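Local coordinates for putative hyaluronoglucosaminidase (Clostridium perfringens, PDB 6PWI), which is a family 84 glycoside hydrolase that probably cleaves N-acetylhexosamine residues from glycans, here as the part carrying the barrel-shaped catalytic domain, at residues A[128-133]-A[169-174]; A[32-37]-A[155-160]; A[560-565]-A[582-587]. All coordinates share one frame; numbering follows the deposited sequence.

Contact 1: A[128-133]-A[169-174]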
loop_
_atom_site.group_PDB
_atom_site.type_symbol
_atom_site.label_atom_id
_atom_site.label_comp_id
_atom_site.label_asym_id
_atom_site.label_seq_id
_atom_site.Cartn_x
_atom_site.Cartn_y
_atom_site.Cartn_z
ATOM N N HIS A 128 -0.509 18.064 -11.696
ATOM C CA HIS A 128 -1.419 19.081 -11.205
ATOM C C HIS A 128 -0.647 20.128 -10.409
ATOM O O HIS A 128 0.500 19.908 -10.032
ATOM C CB HIS A 128 -2.536 18.448 -10.364
ATOM C CG HIS A 128 -2.045 17.823 -9.100
ATOM N ND1 HIS A 128 -1.517 16.546 -9.062
ATOM C CD2 HIS A 128 -1.973 18.299 -7.836
ATOM C CE1 HIS A 128 -1.157 16.259 -7.829
ATOM N NE2 HIS A 128 -1.427 17.316 -7.053
ATOM N N VAL A 129 -1.318 21.252 -10.139
ATOM C CA VAL A 129 -0.753 22.393 -9.443
ATOM C C VAL A 129 -1.718 22.802 -8.339
ATOM O O VAL A 129 -2.926 22.844 -8.560
ATOM C CB VAL A 129 -0.531 23.554 -10.432
ATOM C CG1 VAL A 129 -0.243 24.868 -9.721
ATOM C CG2 VAL A 129 0.555 23.233 -11.450
ATOM N N VAL A 130 -1.176 23.087 -7.152
ATOM C CA VAL A 130 -1.961 23.670 -6.073
ATOM C C VAL A 130 -1.384 25.048 -5.759
ATOM O O VAL A 130 -0.186 25.184 -5.528
ATOM C CB VAL A 130 -1.997 22.770 -4.821
ATOM C CG1 VAL A 130 -2.835 23.387 -3.710
ATOM C CG2 VAL A 130 -2.507 21.375 -5.141
ATOM N N SER A 131 -2.241 26.071 -5.774
ATOM C CA SER A 131 -1.784 27.427 -5.514
ATOM C C SER A 131 -2.572 28.042 -4.362
ATOM O O SER A 131 -3.802 28.023 -4.363
ATOM C CB SER A 131 -1.872 28.263 -6.755
ATOM O OG SER A 131 -2.091 29.620 -6.420
ATOM N N VAL A 132 -1.840 28.557 -3.371
ATOM C CA VAL A 132 -2.422 29.305 -2.268
ATOM C C VAL A 132 -1.830 30.709 -2.319
ATOM O O VAL A 132 -0.636 30.888 -2.070
ATOM C CB VAL A 132 -2.172 28.621 -0.906
ATOM C CG1 VAL A 132 -2.634 29.481 0.259
ATOM C CG2 VAL A 132 -2.817 27.244 -0.830
ATOM N N LYS A 133 -2.677 31.680 -2.691
ATOM C CA LYS A 133 -2.271 33.060 -2.918
ATOM C C LYS A 133 -3.447 33.990 -2.626
ATOM O O LYS A 133 -4.474 33.949 -3.313
ATOM C CB LYS A 133 -1.770 33.232 -4.354
ATOM C CG LYS A 133 -0.895 34.453 -4.597
ATOM C CD LYS A 133 -0.465 34.584 -6.041
ATOM C CE LYS A 133 0.371 35.818 -6.307
ATOM N NZ LYS A 133 0.672 35.954 -7.751
ATOM N N LEU A 169 1.498 29.035 -0.770
ATOM C CA LEU A 169 2.389 28.033 -1.332
ATOM C C LEU A 169 2.022 27.733 -2.783
ATOM O O LEU A 169 0.943 28.095 -3.247
ATOM C CB LEU A 169 2.327 26.768 -0.466
ATOM C CG LEU A 169 0.949 26.120 -0.317
ATOM C CD1 LEU A 169 0.701 25.088 -1.410
ATOM C CD2 LEU A 169 0.803 25.485 1.058
ATOM N N LEU A 170 2.937 27.047 -3.477
ATOM C CA LEU A 170 2.701 26.546 -4.819
ATOM C C LEU A 170 3.273 25.132 -4.938
ATOM O O LEU A 170 4.487 24.936 -4.872
ATOM C CB LEU A 170 3.348 27.507 -5.823
ATOM C CG LEU A 170 3.247 27.106 -7.295
ATOM C CD1 LEU A 170 1.872 27.429 -7.860
ATOM C CD2 LEU A 170 4.323 27.802 -8.113
ATOM N N ILE A 171 2.377 24.148 -5.091
ATOM C CA ILE A 171 2.760 22.767 -5.330
ATOM C C ILE A 171 2.719 22.530 -6.836
ATOM O O ILE A 171 1.706 22.804 -7.475
ATOM C CB ILE A 171 1.825 21.781 -4.590
ATOM C CG1 ILE A 171 1.826 21.988 -3.075
ATOM C CG2 ILE A 171 2.161 20.340 -4.947
ATOM C CD1 ILE A 171 0.743 21.219 -2.353
ATOM N N GLU A 172 3.823 22.025 -7.392
ATOM C CA GLU A 172 3.827 21.558 -8.769
ATOM C C GLU A 172 4.111 20.058 -8.761
ATOM O O GLU A 172 5.267 19.645 -8.666
ATOM C CB GLU A 172 4.849 22.329 -9.609
ATOM C CG GLU A 172 4.558 23.821 -9.717
ATOM C CD GLU A 172 5.749 24.671 -10.139
ATOM O OE1 GLU A 172 6.442 25.222 -9.239
ATOM O OE2 GLU A 172 5.987 24.783 -11.367
ATOM N N ASP A 173 3.049 19.248 -8.854
ATOM C CA ASP A 173 3.160 17.840 -8.509
ATOM C C ASP A 173 2.837 16.955 -9.709
ATOM O O ASP A 173 2.121 17.355 -10.628
ATOM C CB ASP A 173 2.302 17.497 -7.290
ATOM C CG ASP A 173 2.898 16.408 -6.413
ATOM O OD1 ASP A 173 3.914 15.789 -6.830
ATOM O OD2 ASP A 173 2.348 16.183 -5.318
ATOM N N TYR A 174 3.393 15.742 -9.675
ATOM C CA TYR A 174 3.094 14.709 -10.652
ATOM C C TYR A 174 3.574 13.358 -10.124
ATOM O O TYR A 174 4.289 13.296 -9.128
ATOM C CB TYR A 174 3.743 15.039 -11.996
ATOM C CG TYR A 174 5.249 15.044 -11.972
ATOM C CD1 TYR A 174 5.972 13.872 -12.135
ATOM C CD2 TYR A 174 5.947 16.230 -11.794
ATOM C CE1 TYR A 174 7.359 13.882 -12.113
ATOM C CE2 TYR A 174 7.332 16.259 -11.778
ATOM C CZ TYR A 174 8.037 15.079 -11.935
ATOM O OH TYR A 174 9.400 15.117 -11.915
HETATM O O HOH W 1 -0.047 17.696 -4.601
#
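His128 and Asp173 form one end of an antiparallel ladder. Their backbones make a pair of bonds: Asp173 N reaches His128 O at 2.9 Å, and His128 N answers to Asp173 O. The imidazole ring lies beside the aspartate with its face over CB, which sits 4.0 Å from the ring centroid in a CH-pi contact. One water joins the two polar ends, 2.8 Å from His128 NE2 and donating to Asp173 OD2. The chi1 of His128, 66°, places CG between the backbone N and the carbonyl carbon and leans the ring toward Asp173 CB; Asp126 O fixes its rotation through ND1. Asp173 OD1 is taken by Gln41 N and Trp444 NE1, which hold the carboxylate.

Further along, Val130 and Ile171 form a second such pair, Ile171 N to Val130 O 2.8 Å, their CB atoms 4.0 Å apart on the histidine's face. On the other face Leu170 CD1 packs on Val129 CG1 at 3.8 Å.

Both strands are central in the mixed sheet of the domain related to family 20 domain 2: 136-141 flanks 127-133, and 43-46 pairs with 165-175. Helix 144-158 covers the His128, Val130 and Leu169 face; Phe111 of helix 106-114 packs on Val129 and Ser131.

Contact 2: A[32-37]-A[155-160]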
loop_
_atom_site.group_PDB
_atom_site.type_symbol
_atom_site.label_atom_id
_atom_site.label_comp_id
_atom_site.label_asym_id
_atom_site.label_seq_id
_atom_site.Cartn_x
_atom_site.Cartn_y
_atom_site.Cartn_z
ATOM N N ASP A 32 8.441 24.025 10.087
ATOM C CA ASP A 32 7.273 24.953 10.024
ATOM C C ASP A 32 6.392 24.613 8.820
ATOM O O ASP A 32 5.201 24.925 8.815
ATOM C CB ASP A 32 7.736 26.414 10.004
ATOM C CG ASP A 32 6.853 27.360 10.806
ATOM O OD1 ASP A 32 5.615 27.161 10.813
ATOM O OD2 ASP A 32 7.413 28.294 11.422
ATOM N N GLU A 33 6.986 23.969 7.801
ATOM C CA GLU A 33 6.303 23.610 6.565
ATOM C C GLU A 33 5.489 22.325 6.751
ATOM O O GLU A 33 5.741 21.546 7.667
ATOM C CB GLU A 33 7.320 23.564 5.423
ATOM C CG GLU A 33 7.970 24.921 5.182
ATOM C CD GLU A 33 9.139 24.996 4.208
ATOM O OE1 GLU A 33 9.527 26.128 3.828
ATOM O OE2 GLU A 33 9.668 23.935 3.831
ATOM N N TYR A 34 4.492 22.115 5.882
ATOM C CA TYR A 34 3.538 21.023 6.032
ATOM C C TYR A 34 4.149 19.690 5.607
ATOM O O TYR A 34 4.913 19.623 4.643
ATOM C CB TYR A 34 2.259 21.292 5.237
ATOM C CG TYR A 34 1.618 22.620 5.540
ATOM C CD1 TYR A 34 1.250 22.950 6.836
ATOM C CD2 TYR A 34 1.386 23.551 4.538
ATOM C CE1 TYR A 34 0.670 24.171 7.133
ATOM C CE2 TYR A 34 0.800 24.776 4.817
ATOM C CZ TYR A 34 0.445 25.089 6.120
ATOM O OH TYR A 34 -0.138 26.289 6.413
ATOM N N GLU A 35 3.791 18.634 6.351
ATOM C CA GLU A 35 4.129 17.267 5.987
ATOM C C GLU A 35 3.062 16.737 5.030
ATOM O O GLU A 35 1.898 16.595 5.404
ATOM C CB GLU A 35 4.264 16.402 7.242
ATOM C CG GLU A 35 4.420 14.924 6.953
ATOM C CD GLU A 35 4.620 14.080 8.200
ATOM O OE1 GLU A 35 5.665 14.247 8.863
ATOM O OE2 GLU A 35 3.721 13.270 8.518
ATOM N N ILE A 36 3.483 16.468 3.790
ATOM C CA ILE A 36 2.603 15.949 2.758
ATOM C C ILE A 36 3.195 14.654 2.204
ATOM O O ILE A 36 4.343 14.634 1.764
ATOM C CB ILE A 36 2.400 16.996 1.650
ATOM C CG1 ILE A 36 1.753 18.268 2.200
ATOM C CG2 ILE A 36 1.595 16.413 0.501
ATOM C CD1 ILE A 36 1.929 19.467 1.303
ATOM N N TYR A 37 2.387 13.585 2.225
ATOM C CA TYR A 37 2.746 12.315 1.616
ATOM C C TYR A 37 1.697 11.945 0.575
ATOM O O TYR A 37 0.504 12.110 0.820
ATOM C CB TYR A 37 2.858 11.215 2.674
ATOM C CG TYR A 37 4.174 11.186 3.404
ATOM C CD1 TYR A 37 5.283 10.577 2.837
ATOM C CD2 TYR A 37 4.320 11.783 4.650
ATOM C CE1 TYR A 37 6.502 10.556 3.494
ATOM C CE2 TYR A 37 5.535 11.776 5.320
ATOM C CZ TYR A 37 6.629 11.157 4.737
ATOM O OH TYR A 37 7.838 11.123 5.374
ATOM N N LYS A 155 -6.257 18.259 1.528
ATOM C CA LYS A 155 -6.834 17.520 2.636
ATOM C C LYS A 155 -5.745 17.231 3.667
ATOM O O LYS A 155 -5.969 17.355 4.871
ATOM C CB LYS A 155 -7.472 16.215 2.156
ATOM C CG LYS A 155 -8.347 15.538 3.199
ATOM C CD LYS A 155 -8.603 14.068 2.977
ATOM C CE LYS A 155 -9.275 13.448 4.182
ATOM N NZ LYS A 155 -9.469 11.995 3.993
ATOM N N ALA A 156 -4.566 16.845 3.172
ATOM C CA ALA A 156 -3.426 16.604 4.033
ATOM C C ALA A 156 -3.040 17.902 4.746
ATOM O O ALA A 156 -2.728 17.884 5.937
ATOM C CB ALA A 156 -2.285 16.019 3.235
ATOM N N ILE A 157 -3.097 19.030 4.024
ATOM C CA ILE A 157 -2.687 20.303 4.601
ATOM C C ILE A 157 -3.672 20.702 5.698
ATOM O O ILE A 157 -3.265 21.076 6.799
ATOM C CB ILE A 157 -2.512 21.393 3.521
ATOM C CG1 ILE A 157 -1.337 21.073 2.590
ATOM C CG2 ILE A 157 -2.344 22.757 4.176
ATOM C CD1 ILE A 157 -1.081 22.101 1.507
ATOM N N PHE A 158 -4.970 20.574 5.396
ATOM C CA PHE A 158 -6.019 21.075 6.271
ATOM C C PHE A 158 -6.071 20.269 7.570
ATOM O O PHE A 158 -6.431 20.809 8.615
ATOM C CB PHE A 158 -7.360 21.158 5.533
ATOM C CG PHE A 158 -7.606 22.425 4.742
ATOM C CD1 PHE A 158 -6.570 23.097 4.106
ATOM C CD2 PHE A 158 -8.889 22.937 4.607
ATOM C CE1 PHE A 158 -6.806 24.252 3.375
ATOM C CE2 PHE A 158 -9.124 24.091 3.871
ATOM C CZ PHE A 158 -8.082 24.749 3.258
ATOM N N ASN A 159 -5.678 18.991 7.505
ATOM C CA ASN A 159 -5.733 18.104 8.658
ATOM C C ASN A 159 -4.665 18.464 9.694
ATOM O O ASN A 159 -4.701 17.956 10.813
ATOM C CB ASN A 159 -5.631 16.628 8.262
ATOM C CG ASN A 159 -6.974 15.995 7.975
ATOM O OD1 ASN A 159 -7.961 16.297 8.639
ATOM N ND2 ASN A 159 -7.022 15.112 6.991
ATOM N N GLN A 160 -3.717 19.337 9.329
ATOM C CA GLN A 160 -2.623 19.654 10.234
ATOM C C GLN A 160 -2.590 21.151 10.553
ATOM O O GLN A 160 -1.651 21.623 11.186
ATOM C CB GLN A 160 -1.296 19.104 9.703
ATOM C CG GLN A 160 -0.796 19.815 8.455
ATOM C CD GLN A 160 0.424 19.173 7.840
ATOM O OE1 GLN A 160 1.556 19.417 8.253
ATOM N NE2 GLN A 160 0.203 18.380 6.802
#
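Tyr34, Ile36 and Gln160 fasten the N-terminal segment to the end of helix 144-158, in the alpha/beta domain that resembles domain 2 of family 20 glycoside hydrolases. Gln160 grips the backbone of Glu35 with both ends of its amide, in the manner of a strand partner: OE1 accepts from Glu35 N at 3.0 Å, while NE2 donates to Glu35 O. Its CG sits between backbone N and carbonyl carbon (chi1 69°), and the chain then runs extended, which carries the amide back beside the helix. There the second N-H of NE2 meets Ala156 O, almost straight but from above that carbonyl's plane, so three bonds fix the rotation of the amide.

Tyr34 lays one ring face against Ile157, whose CG2 stands 3.7 Å above the ring plane, displaced toward the rim. CG2 is the branch anti to the backbone N of Ile157; the other branch, through CG1, meets Ile36. Gln160 OE1 lies at the tyrosine's edge, with amide and ring planes 74° apart. Lys167 N bonds Tyr34 OH, and Lys460 forms a salt bridge with Glu35, tying the segment to helix 451-462 as well. Deeper in the contact, Ile36 CD1 closes on Ile157 CG1 at 3.9 Å.

Contact 3: A[560-565]-A[582-587]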
loop_
_atom_site.group_PDB
_atom_site.type_symbol
_atom_site.label_atom_id
_atom_site.label_comp_id
_atom_site.label_asym_id
_atom_site.label_seq_id
_atom_site.Cartn_x
_atom_site.Cartn_y
_atom_site.Cartn_z
ATOM N N THR A 560 11.863 -11.578 28.455
ATOM C CA THR A 560 13.172 -10.958 28.372
ATOM C C THR A 560 13.483 -10.255 29.689
ATOM O O THR A 560 14.595 -10.361 30.195
ATOM C CB THR A 560 13.279 -10.058 27.135
ATOM O OG1 THR A 560 12.968 -10.878 26.005
ATOM C CG2 THR A 560 14.649 -9.438 26.971
ATOM N N ILE A 561 12.484 -9.561 30.242
ATOM C CA ILE A 561 12.643 -8.815 31.480
ATOM C C ILE A 561 12.967 -9.778 32.626
ATOM O O ILE A 561 13.835 -9.491 33.454
ATOM C CB ILE A 561 11.411 -7.927 31.756
ATOM C CG1 ILE A 561 11.307 -6.802 30.720
ATOM C CG2 ILE A 561 11.435 -7.376 33.178
ATOM C CD1 ILE A 561 10.009 -6.020 30.781
ATOM N N ALA A 562 12.278 -10.924 32.660
ATOM C CA ALA A 562 12.522 -11.911 33.698
ATOM C C ALA A 562 13.960 -12.423 33.604
ATOM O O ALA A 562 14.647 -12.511 34.624
ATOM C CB ALA A 562 11.515 -13.033 33.626
ATOM N N TYR A 563 14.417 -12.724 32.379
ATOM C CA TYR A 563 15.751 -13.271 32.190
ATOM C C TYR A 563 16.812 -12.241 32.572
ATOM O O TYR A 563 17.713 -12.551 33.344
ATOM C CB TYR A 563 15.943 -13.829 30.781
ATOM C CG TYR A 563 15.441 -15.237 30.599
ATOM C CD1 TYR A 563 15.894 -16.276 31.403
ATOM C CD2 TYR A 563 14.522 -15.537 29.608
ATOM C CE1 TYR A 563 15.440 -17.575 31.231
ATOM C CE2 TYR A 563 14.058 -16.831 29.424
ATOM C CZ TYR A 563 14.517 -17.851 30.236
ATOM O OH TYR A 563 14.049 -19.118 30.047
ATOM N N ILE A 564 16.687 -11.016 32.049
ATOM C CA ILE A 564 17.561 -9.930 32.455
ATOM C C ILE A 564 17.543 -9.798 33.977
ATOM O O ILE A 564 18.585 -9.584 34.591
ATOM C CB ILE A 564 17.197 -8.606 31.759
ATOM C CG1 ILE A 564 17.379 -8.705 30.242
ATOM C CG2 ILE A 564 18.012 -7.462 32.349
ATOM C CD1 ILE A 564 16.613 -7.658 29.459
ATOM N N ASN A 565 16.364 -9.934 34.588
ATOM C CA ASN A 565 16.283 -9.792 36.032
ATOM C C ASN A 565 17.080 -10.905 36.703
ATOM O O ASN A 565 17.749 -10.664 37.699
ATOM C CB ASN A 565 14.847 -9.668 36.549
ATOM C CG ASN A 565 14.290 -8.263 36.418
ATOM O OD1 ASN A 565 15.036 -7.285 36.360
ATOM N ND2 ASN A 565 12.974 -8.149 36.379
ATOM N N TYR A 582 14.458 -16.853 36.442
ATOM C CA TYR A 582 14.751 -17.774 35.356
ATOM C C TYR A 582 13.494 -18.573 35.015
ATOM O O TYR A 582 13.131 -18.706 33.851
ATOM C CB TYR A 582 15.917 -18.691 35.729
ATOM C CG TYR A 582 16.455 -19.520 34.592
ATOM C CD1 TYR A 582 17.534 -19.080 33.838
ATOM C CD2 TYR A 582 15.898 -20.753 34.273
ATOM C CE1 TYR A 582 18.044 -19.840 32.794
ATOM C CE2 TYR A 582 16.388 -21.520 33.227
ATOM C CZ TYR A 582 17.463 -21.059 32.483
ATOM O OH TYR A 582 17.956 -21.805 31.454
ATOM N N VAL A 583 12.823 -19.075 36.052
ATOM C CA VAL A 583 11.610 -19.857 35.900
ATOM C C VAL A 583 10.510 -18.995 35.276
ATOM O O VAL A 583 9.837 -19.446 34.347
ATOM C CB VAL A 583 11.195 -20.501 37.237
ATOM C CG1 VAL A 583 9.776 -21.047 37.197
ATOM C CG2 VAL A 583 12.176 -21.601 37.633
ATOM N N LEU A 584 10.346 -17.755 35.765
ATOM C CA LEU A 584 9.381 -16.837 35.183
ATOM C C LEU A 584 9.697 -16.640 33.697
ATOM O O LEU A 584 8.794 -16.655 32.862
ATOM C CB LEU A 584 9.362 -15.516 35.963
ATOM C CG LEU A 584 8.355 -14.464 35.482
ATOM C CD1 LEU A 584 6.946 -15.030 35.354
ATOM C CD2 LEU A 584 8.354 -13.237 36.385
ATOM N N GLY A 585 10.990 -16.522 33.372
ATOM C CA GLY A 585 11.453 -16.357 32.003
ATOM C C GLY A 585 11.024 -17.509 31.100
ATOM O O GLY A 585 10.599 -17.280 29.973
ATOM N N GLU A 586 11.138 -18.742 31.608
ATOM C CA GLU A 586 10.782 -19.936 30.856
ATOM C C GLU A 586 9.277 -19.984 30.595
ATOM O O GLU A 586 8.856 -20.425 29.529
ATOM C CB GLU A 586 11.145 -21.192 31.644
ATOM C CG GLU A 586 12.609 -21.577 31.598
ATOM C CD GLU A 586 12.897 -22.702 32.580
ATOM O OE1 GLU A 586 12.864 -22.439 33.797
ATOM O OE2 GLU A 586 13.110 -23.847 32.133
ATOM N N GLU A 587 8.478 -19.562 31.586
ATOM C CA GLU A 587 7.027 -19.666 31.519
ATOM C C GLU A 587 6.489 -18.657 30.510
ATOM O O GLU A 587 5.554 -18.961 29.774
ATOM C CB GLU A 587 6.372 -19.469 32.889
ATOM C CG GLU A 587 6.608 -20.624 33.853
ATOM C CD GLU A 587 6.268 -20.369 35.320
ATOM O OE1 GLU A 587 6.003 -19.195 35.687
ATOM O OE2 GLU A 587 6.269 -21.350 36.100
#
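Tyr563 and Tyr582 make the aromatic part of this helix pair, a T-shaped stack with the edge of Tyr563 directed at the face of Tyr582. The ring centroids are 5.3 Å apart, the planes stand at 82°, and CE1 of Tyr563 leads. A chi1 of -170° swings the Tyr582 ring away from its own N and round to the approaching edge, although its CB points away from the other helix. Tyr582 OH donates to Ser621 O, which anchors that ring to helix 613-623.

CH-pi contact comes next: Gly585 CA lies over one face of Tyr563, 3.9 Å from the centroid. Gly585 has no side chain, and the tyrosine face packs directly on its backbone. The Tyr563 hydroxyl ends beside Glu586 CG.

Small-residue packing comes from Ala562, whose CB lies against the Gly585 backbone and, at 3.9 Å, Leu584 CG. The CA atoms of Ala562 and Gly585 are 4.9 Å apart. With two small residues facing each other, the axes of the two segments can approach to 7.5 Å, at a crossing angle of -159°. The result is a close antiparallel helical hairpin, 540-572 with 575-591, within the C-terminal helical bundle.

Contacts 1 and 2 belong to one alpha/beta domain at the N-terminal end, their centres about 13 Å apart. Leu169 of contact 1 touches both Tyr34 and Ile157 of contact 2, giving a shared core between the sheet, helix 144-158 and the N-terminal segment. Their segments interleave along the chain (32-37, 128-133, 155-160, 169-174), and helix 144-158 is followed, after a short connection, by strand 165-175. Contact 3 follows later in sequence, beyond the eight-stranded parallel barrel that holds the predicted proton donor Asp299. Its centre is about 56 Å from contact 1 and 45 Å from contact 2. Contacts 1 and 2 thus knit together the domain preceding the barrel, whereas contact 3 separately pairs helices of the region that follows it.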